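Local coordinates for protein dally-like, isoform A (Drosophila melanogaster, PDB 6XTZ) that is a glypican, probably a cell-surface proteoglycan, that binds Wnt and Hedgehog family proteins and holds a palmitoleoylated serine like the lipid of Wnt, at residues Leu124-Glu127 against Leu128-Phe132; Leu139-Val142 against Met143-Phe147; Asn117-Val120 against Phe121-Phe125; Ser196-Ala199 against Thr200-Gly204; Lys83-Lys86 against Phe87-Phe91. The protein carries 5 engineered substitutions. All coordinates share one frame; numbering follows the deposited sequence.

Contact 1. Residues Leu124-Glu127 against Leu128-Phe132. With O18 (O-palmitoleoyl serine), chain H.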
# COMPACT_ATOMS: atom_id res chain seq x y z
N LEU A 124 14.85 -10.39 25.66
CA LEU A 124 14.28 -9.17 25.08
C LEU A 124 14.38 -9.19 23.56
O LEU A 124 13.42 -8.83 22.87
CB LEU A 124 14.98 -7.94 25.65
CG LEU A 124 14.56 -6.60 25.06
CD1 LEU A 124 13.06 -6.37 25.22
CD2 LEU A 124 15.35 -5.46 25.70
N PHE A 125 15.53 -9.60 23.03
CA PHE A 125 15.67 -9.71 21.58
C PHE A 125 14.69 -10.71 21.00
O PHE A 125 14.11 -10.48 19.93
CB PHE A 125 17.11 -10.10 21.22
CG PHE A 125 17.98 -8.93 20.88
CD1 PHE A 125 18.01 -8.43 19.59
CD2 PHE A 125 18.78 -8.33 21.84
CE1 PHE A 125 18.81 -7.35 19.26
CE2 PHE A 125 19.59 -7.26 21.52
CZ PHE A 125 19.60 -6.76 20.23
N LYS A 126 14.48 -11.83 21.69
CA LYS A 126 13.53 -12.84 21.22
C LYS A 126 12.13 -12.25 21.12
O LYS A 126 11.40 -12.53 20.16
CB LYS A 126 13.55 -14.05 22.14
CG LYS A 126 12.73 -15.23 21.65
CD LYS A 126 12.90 -16.44 22.55
CE LYS A 126 12.43 -16.15 23.97
NZ LYS A 126 12.58 -17.34 24.86
N GLU A 127 11.73 -11.44 22.10
CA GLU A 127 10.43 -10.78 22.03
C GLU A 127 10.39 -9.77 20.89
O GLU A 127 9.37 -9.64 20.20
CB GLU A 127 10.11 -10.10 23.36
CG GLU A 127 10.02 -11.03 24.55
CD GLU A 127 8.67 -11.72 24.67
OE1 GLU A 127 7.86 -11.63 23.72
OE2 GLU A 127 8.43 -12.36 25.72
N LEU A 128 11.49 -9.05 20.66
CA LEU A 128 11.52 -8.07 19.58
C LEU A 128 11.45 -8.75 18.22
O LEU A 128 10.75 -8.27 17.32
CB LEU A 128 12.78 -7.22 19.69
CG LEU A 128 12.86 -6.27 20.88
CD1 LEU A 128 14.18 -5.52 20.87
CD2 LEU A 128 11.69 -5.31 20.88
N GLU A 129 12.16 -9.87 18.05
CA GLU A 129 12.08 -10.61 16.80
C GLU A 129 10.69 -11.18 16.58
O GLU A 129 10.18 -11.20 15.46
CB GLU A 129 13.12 -11.73 16.78
CG GLU A 129 14.56 -11.26 16.87
CD GLU A 129 15.54 -12.42 16.84
OE1 GLU A 129 15.17 -13.50 16.35
OE2 GLU A 129 16.69 -12.24 17.30
N THR A 130 10.05 -11.65 17.66
CA THR A 130 8.71 -12.20 17.54
C THR A 130 7.70 -11.12 17.16
O THR A 130 6.78 -11.38 16.37
CB THR A 130 8.30 -12.88 18.84
OG1 THR A 130 9.23 -13.93 19.15
CG2 THR A 130 6.91 -13.49 18.72
N TYR A 131 7.85 -9.91 17.69
CA TYR A 131 6.93 -8.84 17.33
C TYR A 131 7.01 -8.51 15.85
O TYR A 131 5.99 -8.38 15.17
CB TYR A 131 7.18 -7.58 18.15
CG TYR A 131 6.36 -6.43 17.61
CD1 TYR A 131 4.99 -6.36 17.85
CD2 TYR A 131 6.94 -5.44 16.82
CE1 TYR A 131 4.23 -5.33 17.34
CE2 TYR A 131 6.18 -4.41 16.30
CZ TYR A 131 4.82 -4.36 16.56
OH TYR A 131 4.06 -3.33 16.05
N PHE A 132 8.23 -8.35 15.32
CA PHE A 132 8.37 -8.02 13.91
C PHE A 132 7.85 -9.14 13.03
O PHE A 132 7.41 -8.89 11.90
CB PHE A 132 9.82 -7.70 13.56
CG PHE A 132 10.01 -7.24 12.15
CD1 PHE A 132 9.64 -5.95 11.77
CD2 PHE A 132 10.54 -8.09 11.19
CE1 PHE A 132 9.80 -5.52 10.46
CE2 PHE A 132 10.71 -7.66 9.88
CZ PHE A 132 10.34 -6.38 9.52
CA O18 H . 24.48 -0.40 10.98
CB O18 H . 24.65 -1.49 12.02
C1 O18 H . 23.89 -1.70 14.26
C2 O18 H . 22.71 -1.55 15.17
C3 O18 H . 21.43 -2.16 14.61
C4 O18 H . 20.32 -2.22 15.65
C5 O18 H . 19.07 -2.96 15.19
C6 O18 H . 18.03 -3.15 16.29
C7 O18 H . 18.53 -3.96 17.47
C8 O18 H . 17.50 -4.12 18.59
C9 O18 H . 17.13 -2.83 19.25
C10 O18 H . 17.43 -2.48 20.48
C11 O18 H . 18.21 -3.29 21.48
C12 O18 H . 18.06 -2.79 22.91
C13 O18 H . 18.92 -3.54 23.92
C14 O18 H . 18.73 -3.09 25.36
C15 O18 H . 19.08 -1.64 25.61
C16 O18 H . 18.98 -1.24 27.06
C O18 H . 23.23 -0.84 10.23
N O18 H . 24.31 0.91 11.59
OG O18 H . 23.59 -1.37 13.00
O11 O18 H . 24.98 -2.08 14.60
O O18 H . 23.22 -0.90 9.00

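Contact 2. Residues Leu139-Val142 against Met143-Phe147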
# COMPACT_ATOMS: atom_id res chain seq x y z
N LEU A 139 4.93 -4.46 23.27
CA LEU A 139 6.32 -4.01 23.36
C LEU A 139 6.58 -3.26 24.66
O LEU A 139 7.57 -3.52 25.36
CB LEU A 139 6.67 -3.14 22.16
CG LEU A 139 6.78 -3.89 20.82
CD1 LEU A 139 6.98 -2.91 19.68
CD2 LEU A 139 7.90 -4.91 20.87
N LEU A 140 5.71 -2.30 25.00
CA LEU A 140 5.91 -1.53 26.23
C LEU A 140 5.87 -2.43 27.46
O LEU A 140 6.62 -2.23 28.41
CB LEU A 140 4.86 -0.43 26.34
CG LEU A 140 4.99 0.73 25.35
CD1 LEU A 140 3.99 1.82 25.67
CD2 LEU A 140 6.41 1.27 25.35
N GLU A 141 4.99 -3.44 27.45
CA GLU A 141 4.94 -4.39 28.56
C GLU A 141 6.24 -5.18 28.67
O GLU A 141 6.77 -5.36 29.78
CB GLU A 141 3.75 -5.33 28.39
CG GLU A 141 3.68 -6.45 29.40
CD GLU A 141 2.54 -7.41 29.12
OE1 GLU A 141 1.49 -6.96 28.61
OE2 GLU A 141 2.69 -8.62 29.40
N VAL A 142 6.77 -5.64 27.54
CA VAL A 142 8.02 -6.40 27.57
C VAL A 142 9.18 -5.49 27.97
O VAL A 142 10.09 -5.91 28.71
CB VAL A 142 8.27 -7.07 26.21
CG1 VAL A 142 9.61 -7.78 26.20
CG2 VAL A 142 7.15 -8.07 25.91
N MET A 143 9.18 -4.24 27.51
CA MET A 143 10.24 -3.31 27.87
C MET A 143 10.22 -2.99 29.36
O MET A 143 11.27 -2.91 30.00
CB MET A 143 10.12 -2.03 27.05
CG MET A 143 10.42 -2.19 25.57
SD MET A 143 12.10 -2.74 25.23
CE MET A 143 13.05 -1.48 26.06
N ASP A 144 9.02 -2.81 29.93
CA ASP A 144 8.93 -2.50 31.35
C ASP A 144 9.39 -3.67 32.21
O ASP A 144 10.08 -3.47 33.22
CB ASP A 144 7.49 -2.11 31.71
CG ASP A 144 7.08 -0.79 31.08
OD1 ASP A 144 7.97 0.02 30.74
OD2 ASP A 144 5.86 -0.57 30.91
N LYS A 145 9.03 -4.90 31.83
CA LYS A 145 9.52 -6.06 32.56
C LYS A 145 11.02 -6.25 32.38
O LYS A 145 11.68 -6.80 33.26
CB LYS A 145 8.77 -7.32 32.11
CG LYS A 145 7.29 -7.31 32.43
CD LYS A 145 6.64 -8.64 32.09
CE LYS A 145 5.17 -8.67 32.50
NZ LYS A 145 4.53 -9.97 32.17
N PHE A 146 11.56 -5.79 31.25
CA PHE A 146 13.00 -5.87 31.03
C PHE A 146 13.75 -5.00 32.03
O PHE A 146 14.70 -5.45 32.68
CB PHE A 146 13.32 -5.45 29.59
CG PHE A 146 14.79 -5.28 29.32
CD1 PHE A 146 15.62 -6.38 29.21
CD2 PHE A 146 15.33 -4.02 29.14
CE1 PHE A 146 16.97 -6.23 28.95
CE2 PHE A 146 16.68 -3.86 28.88
CZ PHE A 146 17.50 -4.97 28.78
N PHE A 147 13.34 -3.74 32.17
CA PHE A 147 14.02 -2.85 33.10
C PHE A 147 13.69 -3.19 34.55
O PHE A 147 14.52 -2.97 35.44
CB PHE A 147 13.67 -1.39 32.80
CG PHE A 147 14.31 -0.86 31.56
CD1 PHE A 147 15.66 -0.55 31.54
CD2 PHE A 147 13.57 -0.67 30.40
CE1 PHE A 147 16.26 -0.07 30.40
CE2 PHE A 147 14.17 -0.18 29.25
CZ PHE A 147 15.51 0.12 29.25

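Contact 3. Residues Asn117-Val120 against Phe121-Phe125. With O18 (O-palmitoleoyl serine), chain H.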
# COMPACT_ATOMS: atom_id res chain seq x y z
N ASN A 117 24.19 -12.32 33.07
CA ASN A 117 22.83 -11.87 32.85
C ASN A 117 22.50 -11.69 31.37
O ASN A 117 21.58 -10.95 31.03
CB ASN A 117 22.56 -10.56 33.59
CG ASN A 117 23.05 -10.60 35.02
OD1 ASN A 117 23.69 -9.66 35.49
ND2 ASN A 117 22.76 -11.69 35.72
N SER A 118 23.24 -12.36 30.49
CA SER A 118 22.98 -12.21 29.06
C SER A 118 21.59 -12.70 28.69
O SER A 118 21.02 -12.24 27.70
CB SER A 118 24.04 -12.97 28.25
OG SER A 118 23.94 -14.37 28.47
N TYR A 119 21.03 -13.62 29.49
CA TYR A 119 19.70 -14.15 29.19
C TYR A 119 18.63 -13.07 29.26
O TYR A 119 17.64 -13.14 28.53
CB TYR A 119 19.37 -15.29 30.16
CG TYR A 119 19.12 -14.85 31.59
CD1 TYR A 119 20.18 -14.64 32.47
CD2 TYR A 119 17.83 -14.65 32.06
CE1 TYR A 119 19.95 -14.24 33.78
CE2 TYR A 119 17.59 -14.25 33.36
CZ TYR A 119 18.65 -14.05 34.21
OH TYR A 119 18.42 -13.65 35.51
N VAL A 120 18.81 -12.07 30.13
CA VAL A 120 17.84 -10.97 30.19
C VAL A 120 17.81 -10.22 28.87
O VAL A 120 16.75 -9.76 28.43
CB VAL A 120 18.17 -10.04 31.37
CG1 VAL A 120 17.10 -8.96 31.50
CG2 VAL A 120 18.29 -10.83 32.67
N PHE A 121 18.96 -10.09 28.22
CA PHE A 121 19.03 -9.36 26.96
C PHE A 121 18.60 -10.23 25.78
O PHE A 121 17.96 -9.74 24.85
CB PHE A 121 20.44 -8.82 26.75
CG PHE A 121 20.86 -7.79 27.77
CD1 PHE A 121 21.40 -8.19 28.98
CD2 PHE A 121 20.70 -6.44 27.52
CE1 PHE A 121 21.79 -7.25 29.92
CE2 PHE A 121 21.08 -5.50 28.46
CZ PHE A 121 21.62 -5.90 29.66
N SER A 122 18.95 -11.52 25.81
CA SER A 122 18.52 -12.40 24.73
C SER A 122 17.02 -12.63 24.75
O SER A 122 16.40 -12.75 23.68
CB SER A 122 19.27 -13.74 24.80
OG SER A 122 18.87 -14.48 25.95
N ASP A 123 16.41 -12.68 25.94
CA ASP A 123 14.96 -12.80 26.02
C ASP A 123 14.27 -11.57 25.45
O ASP A 123 13.21 -11.68 24.82
CB ASP A 123 14.52 -13.04 27.46
CG ASP A 123 14.96 -14.39 27.99
OD1 ASP A 123 15.19 -15.30 27.18
OD2 ASP A 123 15.06 -14.53 29.23
N LEU A 124 14.85 -10.39 25.66
CA LEU A 124 14.28 -9.17 25.08
C LEU A 124 14.38 -9.19 23.56
O LEU A 124 13.42 -8.83 22.87
CB LEU A 124 14.98 -7.94 25.65
CG LEU A 124 14.56 -6.60 25.06
CD1 LEU A 124 13.06 -6.37 25.22
CD2 LEU A 124 15.35 -5.46 25.70
N PHE A 125 15.53 -9.60 23.03
CA PHE A 125 15.67 -9.71 21.58
C PHE A 125 14.69 -10.71 21.00
O PHE A 125 14.11 -10.48 19.93
CB PHE A 125 17.11 -10.10 21.22
CG PHE A 125 17.98 -8.93 20.88
CD1 PHE A 125 18.01 -8.43 19.59
CD2 PHE A 125 18.78 -8.33 21.84
CE1 PHE A 125 18.81 -7.35 19.26
CE2 PHE A 125 19.59 -7.26 21.52
CZ PHE A 125 19.60 -6.76 20.23
CA O18 H . 24.48 -0.40 10.98
CB O18 H . 24.65 -1.49 12.02
C1 O18 H . 23.89 -1.70 14.26
C2 O18 H . 22.71 -1.55 15.17
C3 O18 H . 21.43 -2.16 14.61
C4 O18 H . 20.32 -2.22 15.65
C5 O18 H . 19.07 -2.96 15.19
C6 O18 H . 18.03 -3.15 16.29
C7 O18 H . 18.53 -3.96 17.47
C8 O18 H . 17.50 -4.12 18.59
C9 O18 H . 17.13 -2.83 19.25
C10 O18 H . 17.43 -2.48 20.48
C11 O18 H . 18.21 -3.29 21.48
C12 O18 H . 18.06 -2.79 22.91
C13 O18 H . 18.92 -3.54 23.92
C14 O18 H . 18.73 -3.09 25.36
C15 O18 H . 19.08 -1.64 25.61
C16 O18 H . 18.98 -1.24 27.06
C O18 H . 23.23 -0.84 10.23
N O18 H . 24.31 0.91 11.59
OG O18 H . 23.59 -1.37 13.00
O11 O18 H . 24.98 -2.08 14.60
O O18 H . 23.22 -0.90 9.00

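Contact 4. Residues Ser196-Ala199 against Thr200-Gly204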
# COMPACT_ATOMS: atom_id res chain seq x y z
N SER A 196 9.73 2.61 17.07
CA SER A 196 10.53 2.19 15.93
C SER A 196 10.06 0.84 15.40
O SER A 196 9.91 0.66 14.18
CB SER A 196 12.00 2.13 16.31
OG SER A 196 12.82 1.89 15.18
N PHE A 197 9.81 -0.12 16.29
CA PHE A 197 9.42 -1.45 15.85
C PHE A 197 8.00 -1.47 15.30
O PHE A 197 7.71 -2.21 14.35
CB PHE A 197 9.56 -2.45 17.00
CG PHE A 197 10.92 -3.07 17.09
CD1 PHE A 197 11.96 -2.41 17.73
CD2 PHE A 197 11.17 -4.31 16.52
CE1 PHE A 197 13.22 -2.98 17.80
CE2 PHE A 197 12.43 -4.89 16.60
CZ PHE A 197 13.45 -4.22 17.24
N VAL A 198 7.10 -0.67 15.87
CA VAL A 198 5.74 -0.60 15.35
C VAL A 198 5.74 0.03 13.96
O VAL A 198 5.10 -0.46 13.03
CB VAL A 198 4.82 0.17 16.32
CG1 VAL A 198 3.45 0.37 15.69
CG2 VAL A 198 4.69 -0.59 17.63
N ALA A 199 6.48 1.14 13.80
CA ALA A 199 6.54 1.80 12.50
C ALA A 199 7.23 0.91 11.46
O ALA A 199 6.82 0.89 10.29
CB ALA A 199 7.26 3.14 12.62
N THR A 200 8.26 0.18 11.87
CA THR A 200 8.99 -0.67 10.92
C THR A 200 8.13 -1.83 10.45
O THR A 200 8.05 -2.11 9.25
CB THR A 200 10.28 -1.18 11.56
OG1 THR A 200 11.06 -0.06 12.02
CG2 THR A 200 11.09 -1.97 10.55
N ARG A 201 7.46 -2.52 11.38
CA ARG A 201 6.62 -3.65 11.01
C ARG A 201 5.42 -3.19 10.18
O ARG A 201 5.11 -3.79 9.15
CB ARG A 201 6.15 -4.39 12.26
CG ARG A 201 4.98 -5.32 12.00
CD ARG A 201 4.65 -6.18 13.20
NE ARG A 201 3.39 -6.90 13.01
CZ ARG A 201 3.26 -8.02 12.31
NH1 ARG A 201 4.32 -8.58 11.73
NH2 ARG A 201 2.07 -8.59 12.19
N THR A 202 4.75 -2.13 10.63
CA THR A 202 3.56 -1.65 9.92
C THR A 202 3.90 -1.21 8.50
O THR A 202 3.11 -1.42 7.57
CB THR A 202 2.91 -0.51 10.70
OG1 THR A 202 2.63 -0.95 12.04
CG2 THR A 202 1.61 -0.08 10.04
N TYR A 203 5.07 -0.61 8.31
CA TYR A 203 5.49 -0.16 6.99
C TYR A 203 5.53 -1.33 6.01
O TYR A 203 4.97 -1.25 4.90
CB TYR A 203 6.86 0.50 7.09
CG TYR A 203 7.31 1.27 5.87
CD1 TYR A 203 6.71 2.48 5.53
CD2 TYR A 203 8.37 0.82 5.09
CE1 TYR A 203 7.14 3.19 4.42
CE2 TYR A 203 8.79 1.53 3.98
CZ TYR A 203 8.17 2.71 3.66
OH TYR A 203 8.60 3.42 2.56
N GLY A 204 6.17 -2.43 6.40
CA GLY A 204 6.21 -3.61 5.55
C GLY A 204 4.91 -4.36 5.47
O GLY A 204 4.57 -4.92 4.42

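Contact 5. Residues Lys83-Lys86 against Phe87-Phe91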
# COMPACT_ATOMS: atom_id res chain seq x y z
N LYS A 83 9.10 -5.93 -3.03
CA LYS A 83 9.79 -4.93 -2.22
C LYS A 83 9.43 -5.07 -0.74
O LYS A 83 10.27 -4.81 0.13
CB LYS A 83 9.47 -3.52 -2.71
CG LYS A 83 9.99 -3.21 -4.11
CD LYS A 83 11.51 -3.20 -4.15
CE LYS A 83 12.01 -2.85 -5.54
NZ LYS A 83 13.50 -2.79 -5.62
N ALA A 84 8.19 -5.46 -0.45
CA ALA A 84 7.82 -5.73 0.94
C ALA A 84 8.57 -6.94 1.48
O ALA A 84 8.98 -6.95 2.64
CB ALA A 84 6.31 -5.95 1.04
N THR A 85 8.77 -7.96 0.64
CA THR A 85 9.53 -9.13 1.07
C THR A 85 11.00 -8.79 1.27
O THR A 85 11.63 -9.27 2.22
CB THR A 85 9.38 -10.26 0.05
OG1 THR A 85 8.01 -10.68 -0.00
CG2 THR A 85 10.25 -11.46 0.43
N LYS A 86 11.57 -7.97 0.39
CA LYS A 86 12.95 -7.54 0.56
C LYS A 86 13.10 -6.69 1.82
O LYS A 86 14.11 -6.80 2.53
CB LYS A 86 13.41 -6.76 -0.68
CG LYS A 86 14.86 -6.29 -0.61
CD LYS A 86 15.24 -5.49 -1.85
CE LYS A 86 16.69 -5.02 -1.78
NZ LYS A 86 17.07 -4.19 -2.96
N PHE A 87 12.11 -5.86 2.11
CA PHE A 87 12.15 -5.03 3.31
C PHE A 87 12.15 -5.88 4.57
O PHE A 87 12.95 -5.66 5.49
CB PHE A 87 10.97 -4.06 3.31
CG PHE A 87 10.80 -3.30 4.59
CD1 PHE A 87 11.55 -2.17 4.85
CD2 PHE A 87 9.87 -3.72 5.54
CE1 PHE A 87 11.39 -1.47 6.03
CE2 PHE A 87 9.71 -3.03 6.72
CZ PHE A 87 10.47 -1.90 6.97
N LYS A 88 11.26 -6.87 4.63
CA LYS A 88 11.19 -7.73 5.81
C LYS A 88 12.46 -8.55 5.98
O LYS A 88 12.98 -8.68 7.10
CB LYS A 88 9.97 -8.65 5.72
CG LYS A 88 8.64 -7.92 5.70
CD LYS A 88 7.51 -8.90 5.47
CE LYS A 88 6.19 -8.18 5.27
NZ LYS A 88 5.11 -9.15 4.94
N ASP A 89 12.99 -9.10 4.88
CA ASP A 89 14.20 -9.91 4.97
C ASP A 89 15.39 -9.09 5.44
O ASP A 89 16.23 -9.58 6.20
CB ASP A 89 14.50 -10.55 3.62
CG ASP A 89 13.47 -11.58 3.21
OD1 ASP A 89 12.85 -12.20 4.11
OD2 ASP A 89 13.27 -11.78 1.99
N ILE A 90 15.48 -7.83 5.00
CA ILE A 90 16.60 -6.98 5.40
C ILE A 90 16.54 -6.68 6.89
O ILE A 90 17.54 -6.78 7.60
CB ILE A 90 16.62 -5.69 4.55
CG1 ILE A 90 17.10 -5.99 3.13
CG2 ILE A 90 17.49 -4.64 5.21
CD1 ILE A 90 17.07 -4.79 2.21
N PHE A 91 15.35 -6.31 7.39
CA PHE A 91 15.23 -5.99 8.80
C PHE A 91 15.34 -7.23 9.68
O PHE A 91 15.88 -7.17 10.79
CB PHE A 91 13.90 -5.27 9.08
CG PHE A 91 13.81 -4.68 10.46
CD1 PHE A 91 14.45 -3.48 10.76
CD2 PHE A 91 13.11 -5.32 11.47
CE1 PHE A 91 14.38 -2.94 12.03
CE2 PHE A 91 13.04 -4.78 12.74
CZ PHE A 91 13.67 -3.59 13.02

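Contact 1. Residues Leu124-Glu127 against Leu128-Phe132
Lys126 O is gripped twice by Thr130. The backbone N of Thr130 lies 3.0 Å from Lys126 O, and the hydroxyl OG1 of Thr130 lies 2.8 Å from the same oxygen. The two donors reach it from opposite faces of the carbonyl plane. This is the usual back-bond of a threonine inside an alpha helix, here helix 118-134 of the all-helical glypican core. The torsion of Thr130 explains it: OG1 sits anti to the carbonyl carbon (chi1 -59°), turned back toward the preceding turn, and CG2 lies beside the carbonyl carbon. The remaining i to i+4 bonds are regular. The straightest runs from Glu129 N to Phe125 O at 2.8 Å, with an N-H...O angle of 166°. Leu128 N and Tyr131 N bond in the same way to Leu124 O and Glu127 O.

Side chains add looser packing. Leu124 CG meets Leu128 CD1 at 4.3 Å on the buried side, where Leu124 packs on Val142, Met143 and Phe146 of helix 139-158 and Leu128 packs on Phe197 of helix 185-216. Glu129 lays its CG 3.2 Å from Phe125 O. Its chain is extended beyond CG, and its carboxylate forms a salt bridge through OE2 with Arg99 of helix 51-110. Phe125 belongs to the pocket of the O-palmitoleoyl serine. Its ring meets the lipid chain obliquely, with CE1 3.5 Å from C8 of the lipid. Next to it in the chain, Leu124 brings CD2 to 4.1 Å from lipid C14.

Contact 2. Residues Leu139-Val142 against Met143-Phe147
Glu141 and Lys145 form a salt bridge between successive turns near the start of helix 139-158. The two side chains lie alongside each other and point the same way. Glu141 OE2 is 3.6 Å from Lys145 NZ, a rather long pairing. Both chains are extended beyond CG, and Lys145 CE passes 4.1 Å from Glu141 CG.

The backbone bonds are the regular i to i+4 set. Met143 N to Leu139 O is 2.8 Å, and Asp144 N, Lys145 N and Phe146 N follow on Leu140 O, Glu141 O and Val142 O.

Apolar contact with the backbone comes from Met143, whose CG rests 3.2 Å from Leu139 O. Its CG is anti to the carbonyl carbon (chi1 -68°), and bends at the next two torsions fold the thioether tip away from the preceding turn.

Within 143-147 two neighbouring rings pack together: Phe146 places CD2 3.9 Å above the ring plane of Phe147, over the ring centre. Phe146 also meets Phe121 of helix 118-134 edge-to-face.

The chemistry is divided by side. Glu141 and Lys145 pair on the exposed surface, where water probably weakens the salt bridge, while Leu139, Met143 and Phe147 pack on helix 185-216 and Phe146 reaches the lipid.

Contact 3. Residues Asn117-Val120 against Phe121-Phe125
The ring of Phe121 is met at its edge by two backbone oxygens, Asn117 O and Ser118 O. Asn117 O lies 3.4 Å from CD1 of Phe121. Carbon C14 of the palmitoleoyl chain also lies at an edge of this ring, near its plane. The ring of Tyr119 carries Val120 CG2 over one face, 3.5 Å above the plane and offset toward the rim. At its edge lies Asp123 OD2, 4.0 Å from Tyr119 CD2, with ring and carboxylate planes 70° apart. The Tyr119 hydroxyl is hydrogen-bonded to Lys153 of helix 139-158. Phe125 receives Phe121 O at its edge, in the ring plane.

From Ser118 on, these residues make the first turns of helix 118-134, which contributes Phe125 to the lipid pocket. Ser118 O accepts a bond of 2.9 Å from Ser122 N and a weak one from Phe121 N. Leu124 N bonds weakly to Val120 O. Tyr119 O takes two donors from the same face of its plane: Asp123 N at 2.9 Å and Ser122 OG at 3.2 Å. The serine hydroxyl stands between the backbone N and the carbonyl carbon (chi1 68°), and it approaches Tyr119 O well to the side, with a C=O...OG angle of 101°. An alanine in place of Ser122 is likely to leave Tyr119 O with the Asp123 amide as its remaining donor in this turn. Val120 is buried against Phe146 and Leu150 of helix 139-158, and its CB touches CD1 of Phe121 at 4.4 Å.

Contact 4. Residues Ser196-Ala199 against Thr200-Gly204
Thr200 fastens its hydroxyl to Ser196 O on the tightly packed side of this turn of helix 185-216. OG1 of Thr200 is 2.6 Å from Ser196 O and stands above the carbonyl plane. The Thr200 amide N reaches that oxygen from the opposite face at 2.9 Å. A valine here has no hydroxyl, and Ser196 O would probably be left to the amide alone. Ser196 OG turns away to bond Phe287 O, and the methyl of Ala199 packs on Phe287.

Thr202 repeats the grip on the more open side. Its OG1 lies 2.7 Å from Val198 O, and its N lies 2.9 Å from the same oxygen, again from opposite faces. OG1 is held anti to the carbonyl carbon (chi1 -55°), pointing back along the helix. Here the packing across the turn is looser: Val198 CG1 runs alongside Thr202 and comes to 4.0 Å from its OG1. Helix 513-538 lies against both residues. Arg201, also partly exposed, hydrogen-bonds through NH1 to Phe132 O of helix 118-134.

A threonine hydroxyl returned to the carbonyl four residues back is a familiar feature of alpha helices; it occurs twice here, in the helical bundle of the glypican core.

Contact 5. Residues Lys83-Lys86 against Phe87-Phe91
This is a local i to i+4 contact between successive turns of the long helix 51-110, with one charged, exposed side and one buried aromatic side. Lys86 and Ile90 lie alongside each other, pointing the same way. Lys86 CG is 3.9 Å from Ile90 CD1, and the extended lysine chain continues over the same methyl, with CE at 4.0 Å. Ile90 CG1 also rests 3.2 Å from Lys86 O.

On the exposed side, the methyl CG2 of Thr85 meets Asp89 OD2 at 3.4 Å. The torsion of Thr85 accounts for this: CG2 is anti to the backbone N, while OG1 (chi1 -64°) turns back to bond Gly81 O. Asp89 OD2 also lies near Thr85 O, but both are acceptors and do not bond.

The backbone bonds are even. Phe87 N to Lys83 O is 2.9 Å, and Lys88 N, Asp89 N and Ile90 N bond to Ala84 O, Thr85 O and Lys86 O. Lys88 runs its aliphatic chain past Ala84 O, with CG at 3.2 Å, before NZ bonds Thr208 of helix 185-216.

Phe87 is buried between two helices. It packs on Val446 and Ile449 of helix 441-455, while Tyr203 of helix 185-216 meets its ring edge-to-face.

How the contacts relate
Each contact joins successive turns of one helix, so none closes a long loop. From the N terminus, contact 5 comes first, on helix 51-110. Contacts 3 and 1 follow on helix 118-134 and overlap at Leu124 and Phe125. Contact 2 lies on the next helix, 139-158, and contact 4 on helix 185-216. Apart from that overlap they run in series and none nests. In space, contact 2 packs on contacts 1 and 3, contact 4 touches contacts 1, 2 and 5, and contact 1 also meets contact 5. The packing between them joins four helices beside the lipid pocket, which takes Phe125, shared by contacts 1 and 3, and Phe146 of contact 2.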